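Local coordinates for protein diacylglycerol O-acyltransferase (Marinobacter hydrocarbonoclasticus, PDB 6CHJ) that probably transfers the acyl group of acyl-CoA to diacylglycerol, giving triacylglycerol and CoA, and acts as a wax ester synthase, at residues C229-K234 and L408-T413; A357-H362 and W371-V376. One frame throughout, in Å; residues are numbered along the deposited sequence.

Contact 1: C229-K234 and L408-T413; sequences CMLNQK and LALNMT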
ATOM      1  N   CYS B 229       1.011  23.880  17.077  1.00 59.09           N
ATOM      2  CA  CYS B 229      -0.054  23.871  16.083  1.00 53.32           C
ATOM      3  C   CYS B 229      -0.489  22.442  15.815  1.00 53.72           C
ATOM      4  O   CYS B 229       0.311  21.504  15.908  1.00 51.61           O
ATOM      5  CB  CYS B 229       0.395  24.520  14.775  1.00 50.29           C
ATOM      6  SG  CYS B 229      -0.908  24.634  13.541  1.00 53.43           S
ATOM      7  N   MET B 230      -1.765  22.294  15.458  1.00 51.58           N
ATOM      8  CA  MET B 230      -2.313  20.976  15.165  1.00 49.73           C
ATOM      9  C   MET B 230      -1.628  20.322  13.957  1.00 53.35           C
ATOM     10  O   MET B 230      -1.571  19.091  13.876  1.00 49.44           O
ATOM     11  CB  MET B 230      -3.831  21.083  14.967  1.00 44.40           C
ATOM     12  CG  MET B 230      -4.275  21.171  13.537  1.00 54.20           C
ATOM     13  SD  MET B 230      -6.073  21.360  13.300  1.00 66.93           S
ATOM     14  CE  MET B 230      -6.690  19.685  13.391  1.00 57.81           C
ATOM     15  N   LEU B 231      -1.083  21.112  13.019  1.00 50.60           N
ATOM     16  CA  LEU B 231      -0.281  20.528  11.942  1.00 49.02           C
ATOM     17  C   LEU B 231       0.990  19.842  12.447  1.00 52.88           C
ATOM     18  O   LEU B 231       1.630  19.111  11.686  1.00 51.39           O
ATOM     19  CB  LEU B 231       0.125  21.600  10.921  1.00 44.60           C
ATOM     20  CG  LEU B 231      -0.950  22.551  10.374  1.00 53.60           C
ATOM     21  CD1 LEU B 231      -0.368  23.508   9.357  1.00 50.74           C
ATOM     22  CD2 LEU B 231      -2.102  21.801   9.746  1.00 52.12           C
ATOM     23  N   ASN B 232       1.386  20.050  13.698  1.00 54.55           N
ATOM     24  CA  ASN B 232       2.752  19.698  14.054  1.00 54.28           C
ATOM     25  C   ASN B 232       2.786  18.666  15.176  1.00 53.76           C
ATOM     26  O   ASN B 232       3.298  18.914  16.271  1.00 60.67           O
ATOM     27  CB  ASN B 232       3.519  20.988  14.390  1.00 47.84           C
ATOM     28  CG  ASN B 232       3.468  21.999  13.244  1.00 50.58           C
ATOM     29  OD1 ASN B 232       2.817  23.044  13.343  1.00 58.09           O
ATOM     30  ND2 ASN B 232       4.137  21.681  12.144  1.00 47.46           N
ATOM     31  N   GLN B 233       2.271  17.484  14.885  1.00 52.86           N
ATOM     32  CA  GLN B 233       2.181  16.410  15.854  1.00 54.66           C
ATOM     33  C   GLN B 233       2.492  15.099  15.137  1.00 51.73           C
ATOM     34  O   GLN B 233       2.635  15.061  13.915  1.00 51.79           O
ATOM     35  CB  GLN B 233       0.791  16.390  16.513  1.00 52.63           C
ATOM     36  CG  GLN B 233      -0.319  16.853  15.566  1.00 57.97           C
ATOM     37  CD  GLN B 233      -1.701  16.918  16.225  1.00 63.74           C
ATOM     38  OE1 GLN B 233      -2.000  16.159  17.149  1.00 67.11           O
ATOM     39  NE2 GLN B 233      -2.545  17.835  15.752  1.00 58.07           N
ATOM     40  N   LYS B 234       2.629  14.028  15.909  1.00 49.32           N
ATOM     41  CA  LYS B 234       2.890  12.714  15.336  1.00 52.52           C
ATOM     42  C   LYS B 234       1.716  12.276  14.454  1.00 57.40           C
ATOM     43  O   LYS B 234       0.546  12.550  14.747  1.00 58.33           O
ATOM     44  CB  LYS B 234       3.139  11.686  16.452  1.00 49.03           C
ATOM     45  CG  LYS B 234       4.521  11.833  17.154  1.00 59.26           C
ATOM     46  CD  LYS B 234       4.773  10.758  18.224  1.00 60.75           C
ATOM     47  CE  LYS B 234       6.284  10.451  18.409  1.00 79.03           C
ATOM     48  NZ  LYS B 234       6.731   9.142  17.798  1.00 77.07           N
ATOM     49  N   LEU B 408       5.119  17.288  10.713  1.00 44.98           N
ATOM     50  CA  LEU B 408       4.729  18.059   9.517  1.00 45.51           C
ATOM     51  C   LEU B 408       3.570  17.304   8.842  1.00 46.78           C
ATOM     52  O   LEU B 408       3.716  16.701   7.780  1.00 41.00           O
ATOM     53  CB  LEU B 408       5.895  18.265   8.542  1.00 40.58           C
ATOM     54  CG  LEU B 408       7.034  19.155   9.031  1.00 49.78           C
ATOM     55  CD1 LEU B 408       8.308  18.988   8.179  1.00 47.19           C
ATOM     56  CD2 LEU B 408       6.569  20.618   9.063  1.00 48.83           C
ATOM     57  N   ALA B 409       2.380  17.365   9.453  1.00 45.89           N
ATOM     58  CA  ALA B 409       1.244  16.614   8.925  1.00 46.41           C
ATOM     59  C   ALA B 409       0.869  17.048   7.511  1.00 49.72           C
ATOM     60  O   ALA B 409       0.364  16.225   6.735  1.00 45.46           O
ATOM     61  CB  ALA B 409       0.040  16.750   9.856  1.00 43.05           C
ATOM     62  N   LEU B 410       1.144  18.307   7.142  1.00 45.19           N
ATOM     63  CA  LEU B 410       0.664  18.889   5.895  1.00 39.48           C
ATOM     64  C   LEU B 410       1.834  19.373   5.053  1.00 45.41           C
ATOM     65  O   LEU B 410       2.739  20.045   5.559  1.00 47.47           O
ATOM     66  CB  LEU B 410      -0.296  20.049   6.164  1.00 43.06           C
ATOM     67  CG  LEU B 410      -0.943  20.791   4.978  1.00 51.26           C
ATOM     68  CD1 LEU B 410      -1.830  19.900   4.097  1.00 48.40           C
ATOM     69  CD2 LEU B 410      -1.762  21.960   5.481  1.00 45.08           C
ATOM     70  N   ASN B 411       1.820  19.027   3.772  1.00 45.63           N
ATOM     71  CA  ASN B 411       2.818  19.513   2.835  1.00 45.13           C
ATOM     72  C   ASN B 411       2.093  20.098   1.631  1.00 53.69           C
ATOM     73  O   ASN B 411       1.336  19.391   0.950  1.00 51.66           O
ATOM     74  CB  ASN B 411       3.774  18.396   2.421  1.00 41.36           C
ATOM     75  CG  ASN B 411       4.973  18.923   1.677  1.00 49.43           C
ATOM     76  OD1 ASN B 411       4.832  19.610   0.671  1.00 58.66           O
ATOM     77  ND2 ASN B 411       6.165  18.634   2.181  1.00 55.08           N
ATOM     78  N   MET B 412       2.304  21.385   1.386  1.00 44.55           N
ATOM     79  CA  MET B 412       1.649  22.087   0.296  1.00 45.25           C
ATOM     80  C   MET B 412       2.650  22.226  -0.834  1.00 52.39           C
ATOM     81  O   MET B 412       3.720  22.817  -0.649  1.00 55.46           O
ATOM     82  CB  MET B 412       1.145  23.456   0.737  1.00 50.25           C
ATOM     83  CG  MET B 412       0.087  23.419   1.847  1.00 54.39           C
ATOM     84  SD  MET B 412      -0.404  25.077   2.396  1.00 51.47           S
ATOM     85  CE  MET B 412      -1.959  25.326   1.558  1.00 51.23           C
ATOM     86  N   THR B 413       2.321  21.670  -1.993  1.00 46.66           N
ATOM     87  CA  THR B 413       3.243  21.738  -3.111  1.00 50.12           C
ATOM     88  C   THR B 413       2.555  22.316  -4.332  1.00 54.92           C
ATOM     89  O   THR B 413       1.413  21.967  -4.655  1.00 54.86           O
ATOM     90  CB  THR B 413       3.823  20.390  -3.431  1.00 50.95           C
ATOM     91  OG1 THR B 413       2.791  19.401  -3.296  1.00 68.09           O
ATOM     92  CG2 THR B 413       4.959  20.083  -2.471  1.00 48.70           C
TER
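Asn232 and Leu408 each carry CG beside the backbone N and anti to the carbonyl carbon (chi1 -56° and -67°), and these torsions carry the amide of Asn232 to the CD2 methyl of Leu408. The approach is loose: Asn232 ND2 lies 4.1 Å from Leu408 CD2, and the two side chains cross at a slant. The structural setting is a type I beta turn, Cys229 to Asn232, set against the entry to strand 410-417, which runs inside a six-stranded mixed sheet, consistent with the CoA-dependent acyltransferase fold of its clan. The turn is closed by Asn232 N donating to Cys229 O at 2.9 Å. The turn lies within the range of the catalytic-domain family and the strand within that of the C-terminal family, so the contact links two parts of the chain that lie far apart in sequence.

Polar and apolar groups divide the work. The amide nitrogen of Asn232 donates to two carbonyls outside the pair, Asn375 O and Arg407 O, which restrains the rotation of the amide, while its contact with Leu408 is plain packing. Leu231 and Leu410 touch methyl to methyl, CD2 to CD2 at 4.3 Å, and helix 262-280 touches both through Leu274. Ala409 points its CB toward the turn, 3.4 Å from Leu231 O. That same carbonyl takes the one hydrogen bond joining the segments: Ala409 N donates to Leu231 O at 2.9 Å, with an N-H...O angle of 166°.

Contact 2: A357-H362 and W371-V376; sequences APAAFH and WQTFNV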
ATOM      1  N   ALA B 357      19.248  23.192  11.806  1.00 65.83           N
ATOM      2  CA  ALA B 357      19.653  22.092  12.680  1.00 61.84           C
ATOM      3  C   ALA B 357      18.760  21.919  13.901  1.00 54.60           C
ATOM      4  O   ALA B 357      18.484  20.763  14.262  1.00 59.83           O
ATOM      5  CB  ALA B 357      21.115  22.274  13.125  1.00 62.32           C
ATOM      6  N   PRO B 358      18.316  22.971  14.598  1.00 57.85           N
ATOM      7  CA  PRO B 358      17.351  22.740  15.689  1.00 58.33           C
ATOM      8  C   PRO B 358      16.030  22.179  15.196  1.00 56.06           C
ATOM      9  O   PRO B 358      15.441  21.328  15.870  1.00 55.61           O
ATOM     10  CB  PRO B 358      17.176  24.132  16.313  1.00 54.22           C
ATOM     11  CG  PRO B 358      18.374  24.910  15.864  1.00 54.42           C
ATOM     12  CD  PRO B 358      18.714  24.394  14.519  1.00 58.40           C
ATOM     13  N   ALA B 359      15.538  22.643  14.045  1.00 53.26           N
ATOM     14  CA  ALA B 359      14.306  22.075  13.507  1.00 57.72           C
ATOM     15  C   ALA B 359      14.490  20.596  13.174  1.00 57.99           C
ATOM     16  O   ALA B 359      13.593  19.779  13.428  1.00 55.63           O
ATOM     17  CB  ALA B 359      13.847  22.862  12.277  1.00 52.31           C
ATOM     18  N   ALA B 360      15.660  20.228  12.634  1.00 54.08           N
ATOM     19  CA  ALA B 360      15.917  18.821  12.337  1.00 54.03           C
ATOM     20  C   ALA B 360      15.885  17.980  13.602  1.00 55.33           C
ATOM     21  O   ALA B 360      15.311  16.886  13.609  1.00 54.96           O
ATOM     22  CB  ALA B 360      17.254  18.658  11.619  1.00 57.64           C
ATOM     23  N   PHE B 361      16.475  18.486  14.691  1.00 55.33           N
ATOM     24  CA  PHE B 361      16.445  17.758  15.955  1.00 54.32           C
ATOM     25  C   PHE B 361      15.019  17.573  16.437  1.00 54.89           C
ATOM     26  O   PHE B 361      14.674  16.518  16.993  1.00 56.23           O
ATOM     27  CB  PHE B 361      17.266  18.483  17.035  1.00 57.66           C
ATOM     28  CG  PHE B 361      17.174  17.831  18.404  1.00 56.08           C
ATOM     29  CD1 PHE B 361      18.094  16.858  18.787  1.00 54.69           C
ATOM     30  CD2 PHE B 361      16.173  18.186  19.305  1.00 52.50           C
ATOM     31  CE1 PHE B 361      18.010  16.239  20.036  1.00 52.02           C
ATOM     32  CE2 PHE B 361      16.086  17.576  20.560  1.00 55.26           C
ATOM     33  CZ  PHE B 361      17.009  16.594  20.920  1.00 52.34           C
ATOM     34  N   HIS B 362      14.174  18.593  16.251  1.00 47.80           N
ATOM     35  CA  HIS B 362      12.806  18.463  16.744  1.00 54.22           C
ATOM     36  C   HIS B 362      11.990  17.492  15.886  1.00 53.63           C
ATOM     37  O   HIS B 362      11.242  16.677  16.433  1.00 48.87           O
ATOM     38  CB  HIS B 362      12.096  19.805  16.808  1.00 46.88           C
ATOM     39  CG  HIS B 362      10.699  19.692  17.333  1.00 52.75           C
ATOM     40  ND1 HIS B 362      10.398  18.986  18.481  1.00 53.14           N
ATOM     41  CD2 HIS B 362       9.517  20.152  16.852  1.00 51.08           C
ATOM     42  CE1 HIS B 362       9.095  19.033  18.696  1.00 56.01           C
ATOM     43  NE2 HIS B 362       8.538  19.736  17.721  1.00 57.13           N
ATOM     44  N   TRP B 371      11.661  24.489  19.105  1.00 52.34           N
ATOM     45  CA  TRP B 371      12.524  24.542  17.927  1.00 58.12           C
ATOM     46  C   TRP B 371      11.780  24.210  16.628  1.00 57.12           C
ATOM     47  O   TRP B 371      12.428  24.079  15.586  1.00 58.93           O
ATOM     48  CB  TRP B 371      13.744  23.599  18.094  1.00 52.53           C
ATOM     49  CG  TRP B 371      14.791  24.087  19.108  1.00 55.81           C
ATOM     50  CD1 TRP B 371      14.854  25.329  19.686  1.00 50.34           C
ATOM     51  CD2 TRP B 371      15.900  23.338  19.661  1.00 56.43           C
ATOM     52  NE1 TRP B 371      15.909  25.392  20.558  1.00 54.89           N
ATOM     53  CE2 TRP B 371      16.570  24.191  20.567  1.00 58.81           C
ATOM     54  CE3 TRP B 371      16.384  22.037  19.482  1.00 59.34           C
ATOM     55  CZ2 TRP B 371      17.703  23.786  21.287  1.00 47.15           C
ATOM     56  CZ3 TRP B 371      17.517  21.638  20.205  1.00 59.53           C
ATOM     57  CH2 TRP B 371      18.158  22.514  21.090  1.00 59.45           C
ATOM     58  N   GLN B 372      10.444  24.076  16.668  1.00 53.56           N
ATOM     59  CA  GLN B 372       9.689  23.663  15.483  1.00 54.40           C
ATOM     60  C   GLN B 372      10.058  24.494  14.251  1.00 50.62           C
ATOM     61  O   GLN B 372      10.229  23.940  13.160  1.00 49.18           O
ATOM     62  CB  GLN B 372       8.182  23.741  15.766  1.00 53.16           C
ATOM     63  CG  GLN B 372       7.281  23.533  14.536  1.00 49.84           C
ATOM     64  CD  GLN B 372       7.146  22.076  14.135  1.00 47.78           C
ATOM     65  OE1 GLN B 372       6.908  21.208  14.978  1.00 48.03           O
ATOM     66  NE2 GLN B 372       7.317  21.797  12.841  1.00 45.29           N
ATOM     67  N   THR B 373      10.173  25.823  14.410  1.00 52.51           N
ATOM     68  CA  THR B 373      10.733  26.749  13.420  1.00 48.71           C
ATOM     69  C   THR B 373       9.840  26.968  12.194  1.00 47.80           C
ATOM     70  O   THR B 373       9.848  28.048  11.593  1.00 50.14           O
ATOM     71  CB  THR B 373      12.124  26.268  12.971  1.00 51.12           C
ATOM     72  OG1 THR B 373      12.912  25.930  14.119  1.00 51.68           O
ATOM     73  CG2 THR B 373      12.842  27.334  12.160  1.00 49.91           C
ATOM     74  N   PHE B 374       9.097  25.954  11.770  1.00 49.79           N
ATOM     75  CA  PHE B 374       8.123  26.198  10.726  1.00 51.32           C
ATOM     76  C   PHE B 374       6.998  25.195  10.875  1.00 51.35           C
ATOM     77  O   PHE B 374       7.199  24.071  11.334  1.00 50.74           O
ATOM     78  CB  PHE B 374       8.735  26.162   9.311  1.00 52.92           C
ATOM     79  CG  PHE B 374       9.460  24.885   8.974  1.00 49.76           C
ATOM     80  CD1 PHE B 374       8.783  23.828   8.383  1.00 47.44           C
ATOM     81  CD2 PHE B 374      10.833  24.764   9.200  1.00 51.55           C
ATOM     82  CE1 PHE B 374       9.452  22.647   8.050  1.00 51.94           C
ATOM     83  CE2 PHE B 374      11.515  23.592   8.867  1.00 55.30           C
ATOM     84  CZ  PHE B 374      10.821  22.527   8.289  1.00 50.11           C
ATOM     85  N   ASN B 375       5.801  25.628  10.501  1.00 52.69           N
ATOM     86  CA  ASN B 375       4.636  24.787  10.690  1.00 49.99           C
ATOM     87  C   ASN B 375       4.285  23.988   9.451  1.00 47.48           C
ATOM     88  O   ASN B 375       3.589  22.976   9.575  1.00 45.91           O
ATOM     89  CB  ASN B 375       3.444  25.642  11.120  1.00 52.06           C
ATOM     90  CG  ASN B 375       3.749  26.490  12.356  1.00 49.13           C
ATOM     91  OD1 ASN B 375       4.257  27.606  12.243  1.00 48.74           O
ATOM     92  ND2 ASN B 375       3.435  25.960  13.531  1.00 45.82           N
ATOM     93  N   VAL B 376       4.793  24.374   8.280  1.00 47.13           N
ATOM     94  CA  VAL B 376       4.417  23.715   7.035  1.00 49.35           C
ATOM     95  C   VAL B 376       5.448  24.046   5.961  1.00 48.06           C
ATOM     96  O   VAL B 376       6.099  25.091   6.008  1.00 52.67           O
ATOM     97  CB  VAL B 376       2.985  24.152   6.628  1.00 48.70           C
ATOM     98  CG1 VAL B 376       2.900  25.678   6.534  1.00 46.60           C
ATOM     99  CG2 VAL B 376       2.554  23.491   5.330  1.00 49.12           C
TER
HETATM  100  O   HOH W   1       5.750  19.678  17.686  1.00 58.41           O
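Trp371 CG stands anti to the carbonyl carbon (chi1 -72°), which turns the indole to Pro358 and Phe361 of the helix. Pro358 CB sits over one indole face, 3.7 Å from Trp371 CD2, in a CH-pi contact. Phe361 makes an offset edge-to-face pair in which Trp371 presents its edge; the planes are 73° apart and Phe361 CD2 comes within 3.8 Å of Trp371 CZ3. Ala359 CA lies 3.4 Å from Trp371 O in a CA-H...O contact; the small side chain of Ala359 is consistent with so close an approach of the loop.

Gln372 bends at its second torsion (chi2 78°), bringing OE1 to the edge of the His362 ring, in its plane, 3.4 Å from His362 CD2. The amide's nitrogen donates within the loop, Gln372 NE2 to Phe374 O at 2.7 Å. Water 1 hydrogen-bonds His362 NE2 at 2.8 Å and gives a weak bond to Gln372 OE1. A leucine in place of Gln372 would probably leave Phe374 O without this side-chain donor and the water without its weak bond to the loop. The arrangement is that of a helix-to-strand connection folded back on its own helix, leading from helix 345-365 into strand 376-380 of the mixed sheet.

Both contacts are buried, but contact 1 lies deeper, its centre about 13 Å from the centre of the chain against about 19 Å for contact 2. Contact 1 rests on a straight backbone hydrogen bond between sequence-distant segments. Contact 2, whose segments are nine residues apart, relies on ring packing, a CA-H...O contact and a weak water bridge, and buries more surface, 355 against 229 Å². Their centres are about 12 Å apart, and they touch: Asn232 ND2 probably hydrogen-bonds Asn375 O at 2.9 Å. Segments 408-413 and 371-376 lead into neighbouring strands of one sheet: Met412 of strand 410-417 pairs by backbone bonds with Val377 and Ser379 of strand 376-380.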